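Local coordinates for protein carbohydrate kinase, FGGY (PDB 3IFR) that is an FGGY-family carbohydrate kinase of actin-like ATPase fold that probably phosphorylates D-xylulose with ATP, at residues T83-A88 with S102-D107; V89-D94 with A158-S163; G108-E113 with T140-W145; L127-N132 with T194-L199. One frame throughout, in Å; residues are numbered along the deposited sequence.

From the N terminus, the chain leaves strand 77-84 of the central sheet, and interaction 1 closes a short loop by bringing residues 102-107 back onto 83-88. Interaction 2 starts inside that loop, at 89-94, and reaches forward to 158-163, so the two cross; they touch where Val89 N meets Ile103 O. Interaction 3, which packs the start of helix 111-120 on helix 139-149, follows interaction 1 in series and is nested within the loop of interaction 2. Lys142 joins it to both. Interaction 4 links the end of helix 123-130 to residues 194-199, crossing interactions 2 and 3. All four tie loops, small sheets and helices together within the N-terminal FGGY region.

Interaction 1: residues T83-A88 with S102-D107; sequences TGMLPA and SIQQSD
Gln105 gives up the most surface here, reaching from residues 102-107 into the bend formed by Met85 and Pro87. Its chain turns at chi2 (50°), which carries the amide back over Met85, with NE2 3.2 Å from Met85 CG. Lower down, the aliphatic part of Gln105 crosses the proline ring at about a right angle, CB lying 3.9 Å from Pro87 CD. Glutamine suits the place because its methylenes can pack on Pro87 while the residue remains only partly buried.

Met85, present as selenomethionine, is bent at chi2 and chi3 and lays its tip against a second amide: its SE is 3.4 Å from Gln104 NE2. That amide is steadied from within its own segment, since Ser102 OG donates to Gln104 OE1 at 2.7 Å. Ala88 is the third main participant. Its CA comes 3.6 Å from Ile103 O, and its short methyl lies beside Ser102 OG, with CB and OG 3.9 Å apart.

A cis peptide bond before Pro87 turns the chain sharply between Met85 and Ala88, and a phosphate ion, probably taken up from the crystallisation liquor, lies about 4 Å from the Pro87 side chain. This buried loop at the C-terminal end of strand 77-84, with Met85 and Leu86 touching Asp245, is placed as expected for part of the wall of the sugar-binding cleft in FGGY kinases.

Interaction 2: residues V89-D94 with A158-S163; sequences VVLLDD and ATVCGS
Val90 and Cys161 form the tight end of this antiparallel pairing, bonded in both directions: Val90 N to Cys161 O at 2.8 Å, and Cys161 N to Val90 O at 3.0 Å. On the same face Val90 CB rests 4.0 Å from Cys161 SG, and there Trp55 touches Val90 while Tyr166 and Met169 touch Cys161. The other face carries Leu91 and Val160, a non-hydrogen-bonded pair whose side chains run side by side. Val160 turns CG2 anti to its backbone N, and that methyl meets Leu91 CD2 at 3.8 Å, with helix 139-149 supplying Ile146 and Val139 as further cover. Beta-branched valines suit extended backbone, and the leucines extend the apolar cover on both faces.

At the far end the regular ladder breaks into a classic beta bulge, in which Ala158 and Thr159 both face Leu92. Leu92 O takes two donors, Ala158 N in its carbonyl plane at 2.8 Å and Thr159 N tilted 29° from that plane, while Leu92 N reaches Thr159 O in a nearly straight bond (177°).

At the bulge end the contact opens toward solvent: Ala158 CB still packs closely on the backbone, 3.4 Å from Asp93 O, but Asp94 is exposed. A water bridges the two segments: it donates to Asp93 O at 3.0 Å and is also bonded to Thr159 OG1, a hydroxyl with a further partner in Arg175.

Interaction 3: residues G108-E113 with T140-W145; sequences GRCGDE and TAKLRW
Arg109 lies across one face of the Trp145 indole, its CD only 3.3 Å from the centroid of the six-membered ring and almost straight above it, a CH-pi contact. A bend at chi3 (60°) then carries the guanidinium along over the ring without laying it flat: the two planes stand 85° apart, and NH1 approaches edge-first, 3.5 Å from Trp145 CH2. Arg109 CZ lies 4.8 Å from the same centroid, so a cation-pi attraction adds to the methylene contact. Arginine suits the place because its chain can cover the ring while its charge goes on to salt bridges from NH2 to Glu49 and Asp107.

Glu113 comes to the indole from the edge. Its OE2 lies in the ring plane, 3.5 Å from Trp145 CD1, with the carboxylate turned steeply against the ring; OE1 is paired with Arg148. Cys110, the N-cap of helix 111-120, sets its sulfur against helix 139-149 beside Ala141 and Lys142, SG being 3.7 Å from Ala141 CB, where a small alanine lets the chains come close. A water accepts weakly from Trp145 NE1 and donates to Arg109 O at 2.9 Å.

With a leucine in place of Trp145, the aliphatic part of Arg109 would probably lose the flat surface that supports it, though the salt bridges to Glu49 and Asp107 could remain, and a gap would be likely to open beside Cys110 and Glu113.

The whole is a helix-helix junction in the N-terminal domain: the first turn of helix 111-120 and the loop before it pack against helix 139-149, with an arginine-tryptophan cation-pi pair at its heart.

Interaction 4: residues L127-N132 with T194-L199; sequences LARTGN and TVEADL
Leu199 covers part of one face of the Arg129 guanidinium, the two side chains arriving from opposite directions. Its CD1 lies 3.8 Å above the plane of that flat group, offset toward the rim, and its CD2 is 3.4 Å from Arg129 NH1. The apolar branches cover the arginine's face while leaving its N-H groups available at the edge, where Asp198 approaches. There Arg129 and Asp198 form a salt bridge through OD2, the guanidinium and carboxylate planes 48° apart; OD2 is modelled too close to its neighbours, so the detail of the bonding is doubtful. Thr130 adds a looser touch, its CG2 4.3 Å from Leu199 CD1.

An alanine at Leu199 would remove both methyl branches and would probably uncover the guanidinium face and open a gap beside Thr130 CG2.

Arg129 can span the distance because its CG stands anti to the backbone N (chi1 179°) and the chain stays extended to NE, which has its own salt-bridge partner in Asp189. The two segments are a helix end and a helix start: Gly131, with positive phi, is where helix 123-130 gives way to loop, and Glu196 is the N-cap of helix 197-201. Glycine suits that conformation, having no side chain to strain.

Further out, the turn is held by Thr130, whose OG1 accepts from Asn132 N at 3.0 Å in an ST turn and is also bonded to Phe126 O. Glu196 directs OE2 to Ser192, its OE1 staying 4.9 Å from Arg129 NH2, and Asn132 ND2 bonds to Leu286 O.

Interaction 1: residues T83-A88 with S102-D107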
# COMPACT_ATOMS: atom_id res chain seq x y z
N THR A 83 -2.35 -12.30 1.74
CA THR A 83 -1.71 -11.01 1.59
C THR A 83 -1.58 -10.38 3.02
O THR A 83 -2.08 -10.94 4.01
CB THR A 83 -2.58 -10.15 0.64
OG1 THR A 83 -2.03 -8.84 0.47
CG2 THR A 83 -3.99 -10.02 1.19
N GLY A 84 -0.86 -9.26 3.11
CA GLY A 84 -0.74 -8.52 4.35
C GLY A 84 0.22 -7.35 4.19
O GLY A 84 0.77 -7.12 3.11
N MSE A 85 0.46 -6.62 5.27
CA MSE A 85 1.36 -5.47 5.20
C MSE A 85 2.83 -5.89 4.92
O MSE A 85 3.23 -7.01 5.23
CB MSE A 85 1.21 -4.61 6.45
CG MSE A 85 2.16 -4.96 7.61
SE MSE A 85 1.99 -6.74 8.47
CE MSE A 85 0.52 -6.42 9.78
N LEU A 86 3.61 -5.01 4.31
CA LEU A 86 5.03 -5.28 4.07
C LEU A 86 5.79 -3.94 4.00
O LEU A 86 5.20 -2.87 3.85
CB LEU A 86 5.23 -6.07 2.75
CG LEU A 86 5.01 -5.35 1.40
CD1 LEU A 86 5.51 -6.18 0.21
CD2 LEU A 86 3.53 -4.97 1.20
N PRO A 87 7.12 -4.01 4.12
CA PRO A 87 7.82 -5.23 4.54
C PRO A 87 7.83 -5.31 6.07
O PRO A 87 8.33 -4.40 6.74
CB PRO A 87 9.24 -5.02 4.05
CG PRO A 87 9.22 -3.75 3.21
CD PRO A 87 8.04 -2.96 3.67
N ALA A 88 7.24 -6.37 6.63
CA ALA A 88 7.33 -6.59 8.04
C ALA A 88 8.63 -7.37 8.18
O ALA A 88 9.08 -8.02 7.22
CB ALA A 88 6.14 -7.38 8.54
N SER A 102 7.62 -8.88 15.70
CA SER A 102 7.76 -8.36 14.36
C SER A 102 7.87 -6.85 14.38
O SER A 102 7.09 -6.17 15.06
CB SER A 102 6.55 -8.75 13.51
OG SER A 102 6.46 -7.96 12.34
N ILE A 103 8.82 -6.33 13.61
CA ILE A 103 8.96 -4.89 13.41
C ILE A 103 8.21 -4.52 12.12
O ILE A 103 8.56 -4.99 11.03
CB ILE A 103 10.46 -4.43 13.34
CG1 ILE A 103 11.24 -4.98 14.56
CG2 ILE A 103 10.55 -2.93 13.30
CD1 ILE A 103 12.80 -4.85 14.47
N GLN A 104 7.17 -3.69 12.27
CA GLN A 104 6.31 -3.23 11.17
C GLN A 104 6.96 -2.19 10.21
O GLN A 104 7.99 -1.60 10.54
CB GLN A 104 5.02 -2.67 11.76
CG GLN A 104 4.43 -3.62 12.74
CD GLN A 104 4.12 -4.99 12.10
OE1 GLN A 104 4.66 -6.00 12.49
NE2 GLN A 104 3.27 -5.00 11.10
N GLN A 105 6.37 -1.94 9.04
CA GLN A 105 6.95 -0.92 8.15
C GLN A 105 6.78 0.52 8.62
O GLN A 105 7.58 1.37 8.33
CB GLN A 105 6.51 -1.06 6.68
CG GLN A 105 5.23 -1.78 6.44
CD GLN A 105 4.11 -1.28 7.29
OE1 GLN A 105 3.68 -0.13 7.15
NE2 GLN A 105 3.58 -2.16 8.16
N SER A 106 5.75 0.81 9.38
CA SER A 106 5.71 2.14 9.97
C SER A 106 6.75 2.36 11.09
O SER A 106 6.83 3.45 11.63
CB SER A 106 4.33 2.40 10.52
OG SER A 106 3.98 1.31 11.37
N ASP A 107 7.54 1.35 11.45
CA ASP A 107 8.48 1.51 12.57
C ASP A 107 9.54 2.56 12.24
O ASP A 107 9.97 2.66 11.09
CB ASP A 107 9.13 0.19 12.94
CG ASP A 107 10.04 0.28 14.18
OD1 ASP A 107 9.58 -0.04 15.29
OD2 ASP A 107 11.22 0.69 14.04

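Interaction 2: residues V89-D94 with A158-S163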
# COMPACT_ATOMS: atom_id res chain seq x y z
N VAL A 89 9.25 -7.28 9.34
CA VAL A 89 10.45 -8.04 9.62
C VAL A 89 10.15 -9.04 10.72
O VAL A 89 9.93 -8.65 11.88
CB VAL A 89 11.61 -7.13 10.07
CG1 VAL A 89 12.80 -7.96 10.54
CG2 VAL A 89 12.01 -6.17 8.93
N VAL A 90 10.14 -10.31 10.35
CA VAL A 90 9.95 -11.44 11.24
C VAL A 90 11.24 -12.26 11.26
O VAL A 90 11.75 -12.60 10.17
CB VAL A 90 8.81 -12.35 10.70
CG1 VAL A 90 8.61 -13.57 11.61
CG2 VAL A 90 7.54 -11.57 10.62
N LEU A 91 11.74 -12.59 12.47
CA LEU A 91 12.96 -13.39 12.67
C LEU A 91 12.70 -14.80 13.25
O LEU A 91 12.13 -14.96 14.33
CB LEU A 91 13.97 -12.64 13.57
CG LEU A 91 14.16 -11.20 13.07
CD1 LEU A 91 14.99 -10.34 13.99
CD2 LEU A 91 14.78 -11.25 11.71
N LEU A 92 13.12 -15.83 12.51
CA LEU A 92 13.04 -17.19 13.04
C LEU A 92 14.43 -17.76 13.31
O LEU A 92 15.39 -17.53 12.57
CB LEU A 92 12.23 -18.14 12.14
CG LEU A 92 10.86 -17.64 11.66
CD1 LEU A 92 10.19 -18.64 10.72
CD2 LEU A 92 9.95 -17.28 12.87
N ASP A 93 14.51 -18.53 14.39
CA ASP A 93 15.72 -19.26 14.71
C ASP A 93 15.78 -20.60 13.95
O ASP A 93 14.95 -20.87 13.08
CB ASP A 93 15.78 -19.45 16.20
CG ASP A 93 14.79 -20.48 16.71
OD1 ASP A 93 14.81 -20.66 17.93
OD2 ASP A 93 14.00 -21.09 15.94
N ASP A 94 16.74 -21.45 14.28
CA ASP A 94 16.94 -22.62 13.43
C ASP A 94 15.81 -23.62 13.60
O ASP A 94 15.61 -24.47 12.75
CB ASP A 94 18.32 -23.26 13.66
CG ASP A 94 18.60 -23.58 15.11
OD1 ASP A 94 17.68 -23.53 15.97
OD2 ASP A 94 19.76 -23.88 15.40
N ALA A 158 18.05 -17.64 11.58
CA ALA A 158 18.08 -18.67 10.55
C ALA A 158 17.18 -18.28 9.37
O ALA A 158 17.46 -18.63 8.22
CB ALA A 158 17.60 -19.99 11.14
N THR A 159 16.10 -17.56 9.67
CA THR A 159 15.17 -17.09 8.63
C THR A 159 14.65 -15.69 8.94
O THR A 159 14.19 -15.38 10.08
CB THR A 159 13.97 -18.06 8.51
OG1 THR A 159 14.44 -19.38 8.17
CG2 THR A 159 12.95 -17.58 7.50
N VAL A 160 14.72 -14.83 7.94
CA VAL A 160 14.08 -13.54 8.01
C VAL A 160 13.05 -13.50 6.88
O VAL A 160 13.34 -13.92 5.74
CB VAL A 160 15.09 -12.38 7.87
CG1 VAL A 160 15.94 -12.53 6.57
CG2 VAL A 160 14.37 -11.05 7.89
N CYS A 161 11.84 -13.05 7.22
CA CYS A 161 10.72 -13.00 6.30
C CYS A 161 9.68 -11.96 6.74
O CYS A 161 9.87 -11.31 7.75
CB CYS A 161 10.07 -14.39 6.18
SG CYS A 161 9.21 -14.97 7.67
N GLY A 162 8.58 -11.85 5.99
CA GLY A 162 7.59 -10.84 6.24
C GLY A 162 6.40 -11.49 6.88
O GLY A 162 6.44 -12.67 7.19
N SER A 163 5.31 -10.73 7.05
CA SER A 163 4.19 -11.22 7.84
C SER A 163 3.47 -12.33 7.12
O SER A 163 3.35 -13.41 7.64
CB SER A 163 3.21 -10.10 8.12
OG SER A 163 2.83 -9.52 6.88
O HOH W 1 13.99 -21.21 10.22

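Interaction 3: residues G108-E113 with T140-W145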
# COMPACT_ATOMS: atom_id res chain seq x y z
N GLY A 108 9.96 3.34 13.24
CA GLY A 108 10.91 4.43 13.05
C GLY A 108 12.21 4.32 13.83
O GLY A 108 12.89 5.32 14.03
N ARG A 109 12.60 3.13 14.25
CA ARG A 109 13.73 3.04 15.15
C ARG A 109 15.10 3.09 14.50
O ARG A 109 16.08 3.25 15.19
CB ARG A 109 13.66 1.78 16.05
CG ARG A 109 14.30 0.55 15.44
CD ARG A 109 14.01 -0.68 16.24
NE ARG A 109 12.58 -0.92 16.31
CZ ARG A 109 12.02 -1.91 17.00
NH1 ARG A 109 12.79 -2.73 17.71
NH2 ARG A 109 10.70 -2.07 16.99
N CYS A 110 15.18 2.93 13.18
CA CYS A 110 16.50 2.74 12.60
C CYS A 110 17.09 3.86 11.69
O CYS A 110 17.69 3.60 10.64
CB CYS A 110 16.58 1.35 11.95
SG CYS A 110 15.54 1.11 10.55
N GLY A 111 16.94 5.10 12.14
CA GLY A 111 17.55 6.24 11.46
C GLY A 111 19.06 6.18 11.36
O GLY A 111 19.61 6.42 10.32
N ASP A 112 19.74 5.90 12.46
CA ASP A 112 21.19 5.77 12.39
C ASP A 112 21.62 4.74 11.33
O ASP A 112 22.55 4.98 10.56
CB ASP A 112 21.79 5.36 13.74
CG ASP A 112 21.43 6.32 14.87
OD1 ASP A 112 21.10 7.49 14.59
OD2 ASP A 112 21.49 5.90 16.05
N GLU A 113 20.99 3.57 11.29
CA GLU A 113 21.56 2.61 10.35
C GLU A 113 21.34 3.08 8.91
O GLU A 113 22.16 2.82 8.01
CB GLU A 113 21.10 1.18 10.60
CG GLU A 113 19.95 1.05 11.55
CD GLU A 113 20.27 1.57 12.92
OE1 GLU A 113 21.26 1.07 13.55
OE2 GLU A 113 19.53 2.47 13.36
N THR A 140 16.91 -4.59 5.33
CA THR A 140 18.34 -4.33 5.59
C THR A 140 18.61 -3.30 6.71
O THR A 140 19.47 -3.50 7.56
CB THR A 140 19.02 -3.87 4.31
OG1 THR A 140 19.02 -4.96 3.37
CG2 THR A 140 20.43 -3.39 4.57
N ALA A 141 17.90 -2.18 6.69
CA ALA A 141 18.05 -1.19 7.76
C ALA A 141 17.64 -1.77 9.11
O ALA A 141 18.41 -1.73 10.07
CB ALA A 141 17.26 0.07 7.48
N LYS A 142 16.43 -2.33 9.20
CA LYS A 142 16.03 -3.01 10.42
C LYS A 142 17.00 -4.11 10.85
O LYS A 142 17.28 -4.22 12.03
CB LYS A 142 14.60 -3.52 10.33
CG LYS A 142 13.58 -2.38 10.38
CD LYS A 142 12.28 -2.84 9.82
CE LYS A 142 11.13 -1.79 9.99
NZ LYS A 142 10.95 -0.90 8.82
N LEU A 143 17.53 -4.89 9.91
CA LEU A 143 18.56 -5.90 10.24
C LEU A 143 19.83 -5.28 10.89
O LEU A 143 20.27 -5.75 11.94
CB LEU A 143 18.94 -6.73 9.03
CG LEU A 143 18.47 -8.17 8.95
CD1 LEU A 143 17.41 -8.49 9.97
CD2 LEU A 143 18.02 -8.55 7.49
N ARG A 144 20.40 -4.23 10.28
CA ARG A 144 21.57 -3.55 10.86
C ARG A 144 21.27 -3.08 12.29
O ARG A 144 22.14 -3.15 13.14
CB ARG A 144 21.97 -2.32 10.04
CG ARG A 144 22.58 -2.58 8.71
CD ARG A 144 23.95 -3.20 8.79
NE ARG A 144 24.58 -3.22 7.48
CZ ARG A 144 25.36 -2.26 6.96
NH1 ARG A 144 25.65 -1.18 7.67
NH2 ARG A 144 25.85 -2.39 5.73
N TRP A 145 20.06 -2.57 12.53
CA TRP A 145 19.70 -2.09 13.88
C TRP A 145 19.74 -3.25 14.88
O TRP A 145 20.35 -3.18 15.94
CB TRP A 145 18.32 -1.45 13.87
CG TRP A 145 17.90 -0.93 15.20
CD1 TRP A 145 17.99 0.36 15.64
CD2 TRP A 145 17.31 -1.69 16.27
NE1 TRP A 145 17.51 0.45 16.93
CE2 TRP A 145 17.08 -0.79 17.33
CE3 TRP A 145 16.94 -3.03 16.43
CZ2 TRP A 145 16.51 -1.20 18.55
CZ3 TRP A 145 16.38 -3.43 17.64
CH2 TRP A 145 16.18 -2.52 18.68
O HOH W 2 16.59 3.42 18.06

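Interaction 4: residues L127-N132 with T194-L199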
# COMPACT_ATOMS: atom_id res chain seq x y z
N LEU A 127 19.09 2.48 -5.63
CA LEU A 127 17.70 2.69 -5.97
C LEU A 127 17.44 2.24 -7.43
O LEU A 127 16.40 1.65 -7.74
CB LEU A 127 17.29 4.13 -5.67
CG LEU A 127 15.88 4.73 -5.81
CD1 LEU A 127 15.84 5.66 -7.00
CD2 LEU A 127 14.76 3.70 -5.92
N ALA A 128 18.42 2.45 -8.32
CA ALA A 128 18.32 1.96 -9.70
C ALA A 128 18.41 0.45 -9.74
O ALA A 128 18.09 -0.18 -10.72
CB ALA A 128 19.43 2.54 -10.57
N ARG A 129 18.87 -0.13 -8.67
CA ARG A 129 19.10 -1.54 -8.72
C ARG A 129 17.91 -2.32 -8.19
O ARG A 129 17.51 -3.33 -8.76
CB ARG A 129 20.34 -1.85 -7.91
CG ARG A 129 20.69 -3.27 -7.87
CD ARG A 129 22.16 -3.31 -7.71
NE ARG A 129 22.65 -4.65 -7.85
CZ ARG A 129 23.26 -5.30 -6.88
NH1 ARG A 129 23.45 -4.71 -5.72
NH2 ARG A 129 23.68 -6.54 -7.09
N THR A 130 17.36 -1.86 -7.08
CA THR A 130 16.28 -2.56 -6.43
C THR A 130 14.96 -1.84 -6.68
O THR A 130 13.91 -2.28 -6.23
CB THR A 130 16.49 -2.51 -4.94
OG1 THR A 130 16.30 -1.15 -4.54
CG2 THR A 130 17.91 -2.91 -4.61
N GLY A 131 15.04 -0.70 -7.36
CA GLY A 131 13.88 0.15 -7.58
C GLY A 131 13.25 0.71 -6.31
O GLY A 131 12.14 1.21 -6.33
N ASN A 132 13.97 0.62 -5.21
CA ASN A 132 13.52 1.13 -3.91
C ASN A 132 14.68 1.87 -3.25
O ASN A 132 15.83 1.54 -3.52
CB ASN A 132 13.08 -0.02 -3.04
CG ASN A 132 11.75 -0.56 -3.46
OD1 ASN A 132 10.71 -0.19 -2.91
ND2 ASN A 132 11.76 -1.40 -4.51
N THR A 194 16.10 -11.81 -8.83
CA THR A 194 16.37 -12.81 -7.81
C THR A 194 17.09 -12.19 -6.62
O THR A 194 17.56 -11.03 -6.69
CB THR A 194 17.19 -13.98 -8.39
OG1 THR A 194 18.46 -13.50 -8.84
CG2 THR A 194 16.46 -14.60 -9.59
N VAL A 195 17.16 -12.94 -5.53
CA VAL A 195 17.85 -12.46 -4.34
C VAL A 195 19.34 -12.47 -4.67
O VAL A 195 19.85 -13.47 -5.16
CB VAL A 195 17.55 -13.35 -3.14
CG1 VAL A 195 18.41 -12.96 -1.96
CG2 VAL A 195 16.06 -13.21 -2.78
N GLU A 196 20.00 -11.35 -4.45
CA GLU A 196 21.43 -11.23 -4.71
C GLU A 196 22.32 -11.31 -3.44
O GLU A 196 22.01 -10.70 -2.40
CB GLU A 196 21.70 -9.91 -5.42
CG GLU A 196 20.81 -9.71 -6.64
CD GLU A 196 21.35 -10.42 -7.85
OE1 GLU A 196 22.33 -11.19 -7.71
OE2 GLU A 196 20.80 -10.20 -8.94
N ALA A 197 23.42 -12.05 -3.55
CA ALA A 197 24.31 -12.27 -2.41
C ALA A 197 24.78 -10.91 -1.88
O ALA A 197 24.56 -10.53 -0.73
CB ALA A 197 25.48 -13.09 -2.85
N ASP A 198 25.52 -10.24 -2.73
CA ASP A 198 25.67 -8.83 -2.75
C ASP A 198 24.69 -8.07 -1.82
O ASP A 198 25.11 -7.42 -0.89
CB ASP A 198 25.38 -8.46 -4.22
CG ASP A 198 25.88 -7.13 -4.57
OD1 ASP A 198 26.75 -6.60 -3.86
OD2 ASP A 198 25.40 -6.58 -5.55
N LEU A 199 23.40 -8.14 -2.10
CA LEU A 199 22.42 -7.31 -1.42
C LEU A 199 22.13 -7.80 -0.02
O LEU A 199 21.99 -7.00 0.90
CB LEU A 199 21.12 -7.22 -2.23
CG LEU A 199 21.32 -6.27 -3.42
CD1 LEU A 199 20.29 -6.48 -4.50
CD2 LEU A 199 21.40 -4.79 -2.96